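Long-range contact in ochratoxinase (Aspergillus niger, PDB 4C65), which hydrolyses the amide bond of the mycotoxin ochratoxin A, releasing phenylalanine, as a zinc-dependent, homooctameric carboxypeptidase of the amidohydrolase superfamily: residues Ala200-Met212 with Phe220-Val232. Sequence-based numbering, arbitrary orientation. Where two conformers were deposited one is given.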
loop_
_atom_site.group_PDB
_atom_site.type_symbol
_atom_site.label_atom_id
_atom_site.label_comp_id
_atom_site.label_asym_id
_atom_site.label_seq_id
_atom_site.Cartn_x
_atom_site.Cartn_y
_atom_site.Cartn_z
ATOM N N ALA A 200 6.673 28.151 1.966
ATOM C CA ALA A 200 8.048 28.426 2.325
ATOM C C ALA A 200 8.580 29.646 1.565
ATOM O O ALA A 200 8.350 29.800 0.376
ATOM C CB ALA A 200 8.916 27.218 2.065
ATOM N N LYS A 201 9.243 30.528 2.298
ATOM C CA LYS A 201 9.838 31.725 1.726
ATOM C C LYS A 201 11.362 31.600 1.642
ATOM O O LYS A 201 12.040 32.523 1.210
ATOM C CB LYS A 201 9.420 32.941 2.534
ATOM C CG LYS A 201 8.061 33.452 2.096
ATOM C CD LYS A 201 7.513 34.472 3.063
ATOM C CE LYS A 201 6.025 34.786 2.765
ATOM N NZ LYS A 201 5.698 36.210 3.010
ATOM N N VAL A 202 11.886 30.460 2.041
ATOM C CA VAL A 202 13.262 30.141 1.804
ATOM C C VAL A 202 13.360 28.630 1.630
ATOM O O VAL A 202 12.438 27.902 2.009
ATOM C CB VAL A 202 14.156 30.668 2.946
ATOM C CG1 VAL A 202 13.902 29.933 4.255
ATOM C CG2 VAL A 202 15.639 30.568 2.561
ATOM N N ILE A 203 14.464 28.153 1.050
ATOM C CA ILE A 203 14.739 26.710 1.025
ATOM C C ILE A 203 16.002 26.399 1.807
ATOM O O ILE A 203 17.019 27.078 1.669
ATOM C CB ILE A 203 14.829 26.151 -0.418
ATOM C CG1 ILE A 203 13.519 26.364 -1.167
ATOM C CG2 ILE A 203 15.150 24.646 -0.408
ATOM C CD1 ILE A 203 12.324 25.641 -0.571
ATOM N N LYS A 204 15.944 25.353 2.620
ATOM C CA LYS A 204 17.104 24.911 3.417
ATOM C C LYS A 204 17.545 23.512 3.020
ATOM O O LYS A 204 16.740 22.593 3.007
ATOM C CB LYS A 204 16.747 24.955 4.913
ATOM C CG LYS A 204 17.580 24.100 5.847
ATOM C CD LYS A 204 18.827 24.766 6.370
ATOM C CE LYS A 204 19.231 23.788 7.520
ATOM N NZ LYS A 204 18.310 23.511 8.715
ATOM N N VAL A 205 18.852 23.346 2.773
ATOM C CA VAL A 205 19.449 22.022 2.509
ATOM C C VAL A 205 20.521 21.680 3.534
ATOM O O VAL A 205 21.137 22.573 4.120
ATOM C CB VAL A 205 20.126 21.913 1.133
ATOM C CG1 VAL A 205 19.108 22.124 0.055
ATOM C CG2 VAL A 205 21.253 22.917 0.967
ATOM N N MET A 206 20.711 20.373 3.750
ATOM C CA MET A 206 21.826 19.867 4.515
ATOM C C MET A 206 22.885 19.549 3.468
ATOM O O MET A 206 22.715 18.664 2.645
ATOM C CB MET A 206 21.420 18.628 5.291
ATOM C CG MET A 206 20.234 18.833 6.232
ATOM S SD MET A 206 20.470 20.147 7.447
ATOM C CE MET A 206 19.221 19.687 8.671
ATOM N N ALA A 207 23.964 20.312 3.497
ATOM C CA ALA A 207 25.012 20.195 2.519
ATOM C C ALA A 207 26.279 19.653 3.140
ATOM O O ALA A 207 27.319 19.587 2.484
ATOM C CB ALA A 207 25.259 21.536 1.874
ATOM N N SER A 208 26.203 19.262 4.408
ATOM C CA SER A 208 27.277 18.512 5.041
ATOM C C SER A 208 26.768 17.816 6.283
ATOM O O SER A 208 25.620 17.995 6.679
ATOM C CB SER A 208 28.483 19.423 5.354
ATOM O OG SER A 208 28.227 20.203 6.486
ATOM N N GLY A 209 27.629 17.033 6.906
ATOM C CA GLY A 209 27.285 16.349 8.124
ATOM C C GLY A 209 27.013 17.280 9.282
ATOM O O GLY A 209 27.254 18.481 9.208
ATOM N N GLY A 210 26.516 16.693 10.365
ATOM C CA GLY A 210 26.163 17.414 11.563
ATOM C C GLY A 210 27.371 17.675 12.425
ATOM O O GLY A 210 28.378 16.967 12.330
ATOM N N VAL A 211 27.239 18.694 13.283
ATOM C CA VAL A 211 28.335 19.195 14.133
ATOM C C VAL A 211 28.867 18.106 15.077
ATOM O O VAL A 211 30.081 18.006 15.289
ATOM C CB VAL A 211 27.942 20.505 14.891
ATOM C CG1 VAL A 211 26.898 20.274 15.995
ATOM C CG2 VAL A 211 29.173 21.194 15.462
ATOM N N MET A 212 27.957 17.291 15.618
ATOM C CA MET A 212 28.296 16.109 16.405
ATOM C C MET A 212 28.789 15.063 15.320
ATOM O O MET A 212 28.104 14.749 14.317
ATOM C CB MET A 212 27.074 15.612 17.212
ATOM C CG MET A 212 27.216 15.322 18.735
ATOM S SD MET A 212 28.204 16.382 19.793
ATOM C CE MET A 212 27.314 17.914 19.696
ATOM N N PHE A 220 32.361 16.048 5.493
ATOM C CA PHE A 220 31.965 15.530 4.192
ATOM C C PHE A 220 30.735 16.245 3.664
ATOM O O PHE A 220 29.822 16.593 4.410
ATOM C CB PHE A 220 31.675 14.021 4.236
ATOM C CG PHE A 220 32.794 13.182 4.766
ATOM C CD1 PHE A 220 34.123 13.597 4.682
ATOM C CD2 PHE A 220 32.515 11.933 5.342
ATOM C CE1 PHE A 220 35.119 12.814 5.193
ATOM C CE2 PHE A 220 33.520 11.144 5.848
ATOM C CZ PHE A 220 34.828 11.585 5.768
ATOM N N ALA A 221 30.731 16.472 2.361
ATOM C CA ALA A 221 29.635 17.146 1.687
ATOM C C ALA A 221 28.445 16.217 1.630
ATOM O O ALA A 221 28.601 15.008 1.739
ATOM C CB ALA A 221 30.053 17.542 0.271
ATOM N N GLN A 222 27.255 16.791 1.492
ATOM C CA GLN A 222 26.006 16.012 1.383
ATOM C C GLN A 222 25.166 16.517 0.228
ATOM O O GLN A 222 25.181 17.716 -0.070
ATOM C CB GLN A 222 25.208 16.082 2.674
ATOM C CG GLN A 222 25.769 15.212 3.774
ATOM C CD GLN A 222 24.885 15.162 4.990
ATOM O OE1 GLN A 222 23.785 15.722 5.028
ATOM N NE2 GLN A 222 25.396 14.535 6.025
ATOM N N PHE A 223 24.426 15.585 -0.389
ATOM C CA PHE A 223 23.820 15.751 -1.722
ATOM C C PHE A 223 24.927 15.790 -2.777
ATOM O O PHE A 223 26.045 16.181 -2.498
ATOM C CB PHE A 223 22.954 17.017 -1.823
ATOM C CG PHE A 223 21.573 16.874 -1.223
ATOM C CD1 PHE A 223 20.682 15.945 -1.729
ATOM C CD2 PHE A 223 21.143 17.723 -0.204
ATOM C CE1 PHE A 223 19.405 15.843 -1.208
ATOM C CE2 PHE A 223 19.876 17.612 0.324
ATOM C CZ PHE A 223 19.019 16.670 -0.173
ATOM N N SER A 224 24.598 15.366 -3.988
ATOM C CA SER A 224 25.471 15.511 -5.123
ATOM C C SER A 224 25.396 16.951 -5.604
ATOM O O SER A 224 24.391 17.603 -5.402
ATOM C CB SER A 224 25.021 14.586 -6.258
ATOM O OG SER A 224 23.766 14.971 -6.766
ATOM N N PRO A 225 26.432 17.412 -6.319
ATOM C CA PRO A 225 26.328 18.699 -7.010
ATOM C C PRO A 225 25.130 18.776 -7.964
ATOM O O PRO A 225 24.537 19.827 -8.080
ATOM C CB PRO A 225 27.656 18.802 -7.787
ATOM C CG PRO A 225 28.611 17.953 -7.025
ATOM C CD PRO A 225 27.775 16.818 -6.454
ATOM N N GLU A 226 24.792 17.683 -8.640
ATOM C CA GLU A 226 23.628 17.645 -9.530
ATOM C C GLU A 226 22.311 17.940 -8.744
ATOM O O GLU A 226 21.469 18.719 -9.194
ATOM C CB GLU A 226 23.490 16.275 -10.206
ATOM C CG GLU A 226 24.692 15.800 -11.020
ATOM C CD GLU A 226 25.752 15.025 -10.211
ATOM O OE1 GLU A 226 26.322 15.564 -9.240
ATOM O OE2 GLU A 226 25.994 13.847 -10.559
ATOM N N GLU A 227 22.133 17.319 -7.586
ATOM C CA GLU A 227 20.953 17.585 -6.779
ATOM C C GLU A 227 20.935 19.015 -6.264
ATOM O O GLU A 227 19.901 19.685 -6.333
ATOM C CB GLU A 227 20.875 16.627 -5.595
ATOM C CG GLU A 227 20.462 15.217 -5.969
ATOM C CD GLU A 227 20.925 14.199 -4.964
ATOM O OE1 GLU A 227 22.150 14.003 -4.876
ATOM O OE2 GLU A 227 20.072 13.593 -4.252
ATOM N N LEU A 228 22.079 19.493 -5.770
ATOM C CA LEU A 228 22.142 20.838 -5.212
ATOM C C LEU A 228 21.795 21.902 -6.263
ATOM O O LEU A 228 21.090 22.847 -5.971
ATOM C CB LEU A 228 23.510 21.127 -4.594
ATOM C CG LEU A 228 23.875 20.411 -3.292
ATOM C CD1 LEU A 228 25.327 20.701 -2.928
ATOM C CD2 LEU A 228 22.943 20.842 -2.173
ATOM N N LYS A 229 22.272 21.730 -7.479
ATOM C CA LYS A 229 21.984 22.679 -8.542
ATOM C C LYS A 229 20.484 22.718 -8.846
ATOM O O LYS A 229 19.911 23.779 -9.020
ATOM C CB LYS A 229 22.782 22.309 -9.792
ATOM C CG LYS A 229 22.580 23.221 -10.984
ATOM C CD LYS A 229 23.492 22.780 -12.116
ATOM C CE LYS A 229 23.369 23.665 -13.363
ATOM N NZ LYS A 229 22.624 22.992 -14.491
ATOM N N VAL A 230 19.876 21.544 -8.966
ATOM C CA VAL A 230 18.440 21.441 -9.192
ATOM C C VAL A 230 17.652 22.088 -8.051
ATOM O O VAL A 230 16.774 22.901 -8.286
ATOM C CB VAL A 230 18.018 19.972 -9.419
ATOM C CG1 VAL A 230 16.521 19.785 -9.299
ATOM C CG2 VAL A 230 18.501 19.519 -10.781
ATOM N N ILE A 231 18.017 21.784 -6.816
ATOM C CA ILE A 231 17.404 22.446 -5.687
ATOM C C ILE A 231 17.468 23.976 -5.797
ATOM O O ILE A 231 16.455 24.663 -5.597
ATOM C CB ILE A 231 18.018 21.994 -4.356
ATOM C CG1 ILE A 231 17.574 20.560 -4.067
ATOM C CG2 ILE A 231 17.552 22.890 -3.221
ATOM C CD1 ILE A 231 18.404 19.867 -3.017
ATOM N N VAL A 232 18.642 24.517 -6.094
ATOM C CA VAL A 232 18.805 25.971 -6.255
ATOM C C VAL A 232 17.931 26.512 -7.395
ATOM O O VAL A 232 17.297 27.555 -7.251
ATOM C CB VAL A 232 20.296 26.354 -6.438
ATOM C CG1 VAL A 232 20.446 27.804 -6.905
ATOM C CG2 VAL A 232 21.041 26.144 -5.132
HETATM O O HOH W 1 21.631 16.058 3.072
HETATM O O HOH W 2 27.429 19.473 -0.504
#
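I203 CG2 meets I231 CG2 at 4.1 Å where strand 203-206 of the TIM barrel packs against the antiparallel helix 225-237 that follows it, the first step of a beta-alpha-beta unit that continues into strand 242-246. K204 starts away from the helix; it is an active-site residue that binds both zinc ions of the enzyme. V205 returns to the helix and splits its branches: CG1, beside the backbone N (chi1 -62°), lies 3.7 Å from I231 CG2, while CG2 reaches L228 CD2. I231 CD1 also sits over the centre of the F223 ring. At M206 the contact turns polar. Its carbonyl O approaches F223 CD2 obliquely and accepts from a water that also donates to Q222 OE1. A207 O takes a weak bond from Q222 N (3.0 Å) and a second water, shared with Q222 O. The backbones of S208 and A221 form a single beta bridge, and G209 N gives F220 O a long, weak bond (3.4 Å). Extended beyond CG, Q222 runs alongside S208 until NE2 lies 3.4 Å from G209 CA; H149 N donates to its OE1, and D216 accepts from NE2. Apolar packing thus joins helix to strand, whereas water and a Q222 amide gripped by three partners probably supplement the two weak backbone bonds in the loop that follows the strand carrying the catalytic lysine.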